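PDB 3PN9: proline dipeptidase, which probably hydrolyses dipeptides that carry proline at the C-terminal position, and is represented here by its creatinase/prolidase N-terminal domain. Local coordinates for residues Lys6-Leu14 and Phe48-Leu56. Sequence-based numbering, arbitrary orientation.
Sequences KLQQILTYL and FVLADQEPL. With SO4 (sulfate ion), chain E.
Val49 directs its side chain at helix 6-14, and its CG1 methyl is met there by four side chains. That methyl lies anti to the backbone N (chi1 -174°), which carries it forward to Leu7 CD1 and to Ile10 CG2, each 3.6 Å from Val49 CG1; Leu11 CD2 and Leu14 CD1 stand somewhat farther off. Ile10 turns its CG2 methyl away from its own backbone N and against Val49 CG1 and CB, and the two side chains cross at about a right angle.

Leu7 differs from Leu11 and Leu14 of the same helix in its first torsion: chi1 of 153° places CG beside its carbonyl carbon, and both methyls reach Pro55. The two side chains meet tip to tip, with Leu7 CD1 3.8 Å from Pro55 CG. Pro55, beyond the turn, thus adds a second apolar patch beside Val49.

Farther along, leucine methyls rest against backbone. Leu14 CD1 is 3.3 Å from Val49 O, and Leu11 CD2 is 3.2 Å from Leu50 O, so methyl groups lie against these carbonyl oxygens where the strand gives way to the turn. The backbones come closest at Leu14 CA and Ala51 CA, 5.7 Å apart. No direct hydrogen bond joins the segments; instead one water donates to both Leu11 O and Ala51 O, at 2.8 Å from Leu11 O.

Thr70 of the second subunit packs on Leu7 and Leu11, bringing that subunit up to the contact. The axes of helix 6-14 and strand 48-50 approach to 8.9 Å and cross at -57°. The helix thus packs on the end of strand 46-50 and the turn leading to strand 56-60, its antiparallel partner through reciprocal Phe48-Leu56 backbone bonds: helix-on-sheet packing within the mixed alpha/beta fold of the creatinase/prolidase N-terminal domain.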
loop_
_atom_site.group_PDB
_atom_site.type_symbol
_atom_site.label_atom_id
_atom_site.label_comp_id
_atom_site.label_asym_id
_atom_site.label_seq_id
_atom_site.Cartn_x
_atom_site.Cartn_y
_atom_site.Cartn_z
ATOM N N LYS A 6 2.270 -10.485 -11.015
ATOM C CA LYS A 6 0.808 -10.445 -10.885
ATOM C C LYS A 6 0.399 -10.866 -9.454
ATOM O O LYS A 6 -0.482 -10.250 -8.867
ATOM C CB LYS A 6 0.208 -11.413 -11.905
ATOM C CG LYS A 6 0.485 -10.874 -13.390
ATOM C CD LYS A 6 0.449 -12.114 -14.288
ATOM C CE LYS A 6 0.805 -11.724 -15.761
ATOM N NZ LYS A 6 0.688 -13.041 -16.614
ATOM N N LEU A 7 1.069 -11.857 -8.897
ATOM C CA LEU A 7 0.642 -12.293 -7.536
ATOM C C LEU A 7 0.953 -11.159 -6.559
ATOM O O LEU A 7 0.157 -10.863 -5.696
ATOM C CB LEU A 7 1.407 -13.570 -7.122
ATOM C CG LEU A 7 1.601 -13.814 -5.560
ATOM C CD1 LEU A 7 0.167 -13.863 -4.952
ATOM C CD2 LEU A 7 2.537 -15.020 -4.811
ATOM N N GLN A 8 2.131 -10.555 -6.663
ATOM C CA GLN A 8 2.399 -9.491 -5.707
ATOM C C GLN A 8 1.443 -8.260 -5.889
ATOM O O GLN A 8 1.029 -7.581 -4.905
ATOM C CB GLN A 8 3.887 -9.059 -5.764
ATOM C CG GLN A 8 4.207 -8.053 -4.592
ATOM C CD GLN A 8 5.706 -7.635 -4.477
ATOM O OE1 GLN A 8 6.036 -6.636 -3.768
ATOM N NE2 GLN A 8 6.537 -8.250 -5.274
ATOM N N GLN A 9 1.031 -7.981 -7.135
ATOM C CA GLN A 9 0.049 -6.895 -7.348
ATOM C C GLN A 9 -1.260 -7.274 -6.657
ATOM O O GLN A 9 -1.932 -6.403 -6.114
ATOM C CB GLN A 9 -0.296 -6.824 -8.833
ATOM C CG GLN A 9 0.842 -6.015 -9.616
ATOM C CD GLN A 9 0.402 -5.735 -11.070
ATOM O OE1 GLN A 9 -0.652 -5.061 -11.298
ATOM N NE2 GLN A 9 1.141 -6.302 -12.037
ATOM N N ILE A 10 -1.694 -8.557 -6.723
ATOM C CA ILE A 10 -2.945 -8.864 -5.969
ATOM C C ILE A 10 -2.692 -8.741 -4.488
ATOM O O ILE A 10 -3.561 -8.204 -3.770
ATOM C CB ILE A 10 -3.402 -10.321 -6.318
ATOM C CG1 ILE A 10 -3.913 -10.296 -7.779
ATOM C CG2 ILE A 10 -4.566 -10.765 -5.301
ATOM C CD1 ILE A 10 -4.179 -11.631 -8.339
ATOM N N LEU A 11 -1.504 -9.161 -3.994
ATOM C CA LEU A 11 -1.281 -8.932 -2.514
ATOM C C LEU A 11 -1.399 -7.493 -2.137
ATOM O O LEU A 11 -1.886 -7.123 -1.023
ATOM C CB LEU A 11 0.131 -9.483 -2.045
ATOM C CG LEU A 11 0.294 -11.010 -2.244
ATOM C CD1 LEU A 11 1.811 -11.526 -1.956
ATOM C CD2 LEU A 11 -0.638 -11.713 -1.258
ATOM N N THR A 12 -0.834 -6.641 -2.988
ATOM C CA THR A 12 -0.844 -5.212 -2.668
ATOM C C THR A 12 -2.286 -4.730 -2.644
ATOM O O THR A 12 -2.699 -3.874 -1.817
ATOM C CB THR A 12 -0.005 -4.453 -3.805
ATOM O OG1 THR A 12 1.351 -4.950 -3.730
ATOM C CG2 THR A 12 0.024 -2.986 -3.603
ATOM N N TYR A 13 -3.063 -5.189 -3.624
ATOM C CA TYR A 13 -4.473 -4.792 -3.744
ATOM C C TYR A 13 -5.319 -5.274 -2.512
ATOM O O TYR A 13 -6.167 -4.516 -2.005
ATOM C CB TYR A 13 -5.024 -5.448 -5.026
ATOM C CG TYR A 13 -6.519 -5.333 -5.262
ATOM C CD1 TYR A 13 -6.979 -4.080 -5.696
ATOM C CD2 TYR A 13 -7.436 -6.402 -5.092
ATOM C CE1 TYR A 13 -8.240 -3.837 -5.955
ATOM C CE2 TYR A 13 -8.848 -6.158 -5.394
ATOM C CZ TYR A 13 -9.194 -4.860 -5.804
ATOM O OH TYR A 13 -10.449 -4.305 -6.219
ATOM N N LEU A 14 -5.014 -6.498 -1.993
ATOM C CA LEU A 14 -5.748 -7.008 -0.839
ATOM C C LEU A 14 -5.502 -6.037 0.327
ATOM O O LEU A 14 -6.428 -5.704 1.095
ATOM C CB LEU A 14 -5.276 -8.435 -0.446
ATOM C CG LEU A 14 -5.542 -9.475 -1.568
ATOM C CD1 LEU A 14 -5.004 -10.869 -1.115
ATOM C CD2 LEU A 14 -7.073 -9.582 -1.862
ATOM N N PHE A 48 -6.756 -19.374 -4.197
ATOM C CA PHE A 48 -7.066 -18.467 -3.127
ATOM C C PHE A 48 -5.811 -17.607 -2.869
ATOM O O PHE A 48 -4.758 -18.173 -2.507
ATOM C CB PHE A 48 -7.343 -19.241 -1.833
ATOM C CG PHE A 48 -8.631 -20.052 -1.956
ATOM C CD1 PHE A 48 -9.845 -19.434 -1.713
ATOM C CD2 PHE A 48 -8.590 -21.403 -2.428
ATOM C CE1 PHE A 48 -11.053 -20.184 -1.864
ATOM C CE2 PHE A 48 -9.795 -22.144 -2.541
ATOM C CZ PHE A 48 -11.025 -21.509 -2.269
ATOM N N VAL A 49 -5.913 -16.298 -3.080
ATOM C CA VAL A 49 -4.726 -15.444 -2.794
ATOM C C VAL A 49 -5.068 -14.805 -1.457
ATOM O O VAL A 49 -6.005 -14.024 -1.357
ATOM C CB VAL A 49 -4.534 -14.331 -3.865
ATOM C CG1 VAL A 49 -3.164 -13.595 -3.562
ATOM C CG2 VAL A 49 -4.438 -14.986 -5.322
ATOM N N LEU A 50 -4.343 -15.215 -0.443
ATOM C CA LEU A 50 -4.581 -14.775 0.893
ATOM C C LEU A 50 -3.769 -13.484 1.148
ATOM O O LEU A 50 -2.718 -13.320 0.547
ATOM C CB LEU A 50 -3.999 -15.870 1.847
ATOM C CG LEU A 50 -4.906 -17.171 1.768
ATOM C CD1 LEU A 50 -4.172 -18.463 2.294
ATOM C CD2 LEU A 50 -6.155 -16.877 2.668
ATOM N N ALA A 51 -4.202 -12.656 2.112
ATOM C CA ALA A 51 -3.584 -11.322 2.262
ATOM C C ALA A 51 -2.185 -11.473 2.803
ATOM O O ALA A 51 -1.285 -10.707 2.394
ATOM C CB ALA A 51 -4.378 -10.426 3.221
ATOM N N ASP A 52 -1.989 -12.424 3.717
ATOM C CA ASP A 52 -0.742 -12.403 4.482
ATOM C C ASP A 52 -0.001 -13.692 4.498
ATOM O O ASP A 52 0.894 -13.863 5.361
ATOM C CB ASP A 52 -1.023 -11.998 5.989
ATOM C CG ASP A 52 -1.692 -10.625 6.118
ATOM O OD1 ASP A 52 -1.363 -9.655 5.336
ATOM O OD2 ASP A 52 -2.565 -10.475 7.007
ATOM N N GLN A 53 -0.260 -14.585 3.550
ATOM C CA GLN A 53 0.585 -15.746 3.477
ATOM C C GLN A 53 0.551 -16.219 2.064
ATOM O O GLN A 53 -0.219 -15.662 1.265
ATOM C CB GLN A 53 0.076 -16.865 4.452
ATOM C CG GLN A 53 -1.371 -17.332 4.215
ATOM C CD GLN A 53 -1.754 -18.317 5.356
ATOM O OE1 GLN A 53 -1.985 -17.877 6.465
ATOM N NE2 GLN A 53 -1.696 -19.586 5.086
ATOM N N GLU A 54 1.272 -17.268 1.739
ATOM C CA GLU A 54 1.344 -17.722 0.325
ATOM C C GLU A 54 -0.038 -18.182 -0.169
ATOM O O GLU A 54 -0.893 -18.584 0.666
ATOM C CB GLU A 54 2.242 -18.957 0.199
ATOM C CG GLU A 54 3.723 -18.575 -0.007
ATOM C CD GLU A 54 4.576 -19.853 -0.458
ATOM O OE1 GLU A 54 5.071 -19.970 -1.640
ATOM O OE2 GLU A 54 4.645 -20.711 0.416
ATOM N N PRO A 55 -0.252 -18.204 -1.502
ATOM C CA PRO A 55 -1.614 -18.567 -1.954
ATOM C C PRO A 55 -1.843 -20.125 -1.808
ATOM O O PRO A 55 -0.902 -20.885 -1.526
ATOM C CB PRO A 55 -1.555 -18.327 -3.443
ATOM C CG PRO A 55 -0.408 -17.356 -3.673
ATOM C CD PRO A 55 0.603 -17.626 -2.564
ATOM N N LEU A 56 -3.070 -20.572 -2.059
ATOM C CA LEU A 56 -3.378 -22.015 -2.067
ATOM C C LEU A 56 -4.045 -22.273 -3.392
ATOM O O LEU A 56 -5.100 -21.674 -3.713
ATOM C CB LEU A 56 -4.327 -22.330 -0.844
ATOM C CG LEU A 56 -5.066 -23.724 -1.073
ATOM C CD1 LEU A 56 -3.898 -24.739 -0.823
ATOM C CD2 LEU A 56 -6.106 -23.802 0.002
HETATM S S SO4 E . 4.271 -12.463 -13.358
HETATM O O1 SO4 E . 5.754 -12.534 -13.348
HETATM O O2 SO4 E . 3.783 -12.804 -14.740
HETATM O O3 SO4 E . 3.710 -13.446 -12.435
HETATM O O4 SO4 E . 3.675 -11.234 -12.903
HETATM O O HOH W 1 -1.792 -8.256 1.496
#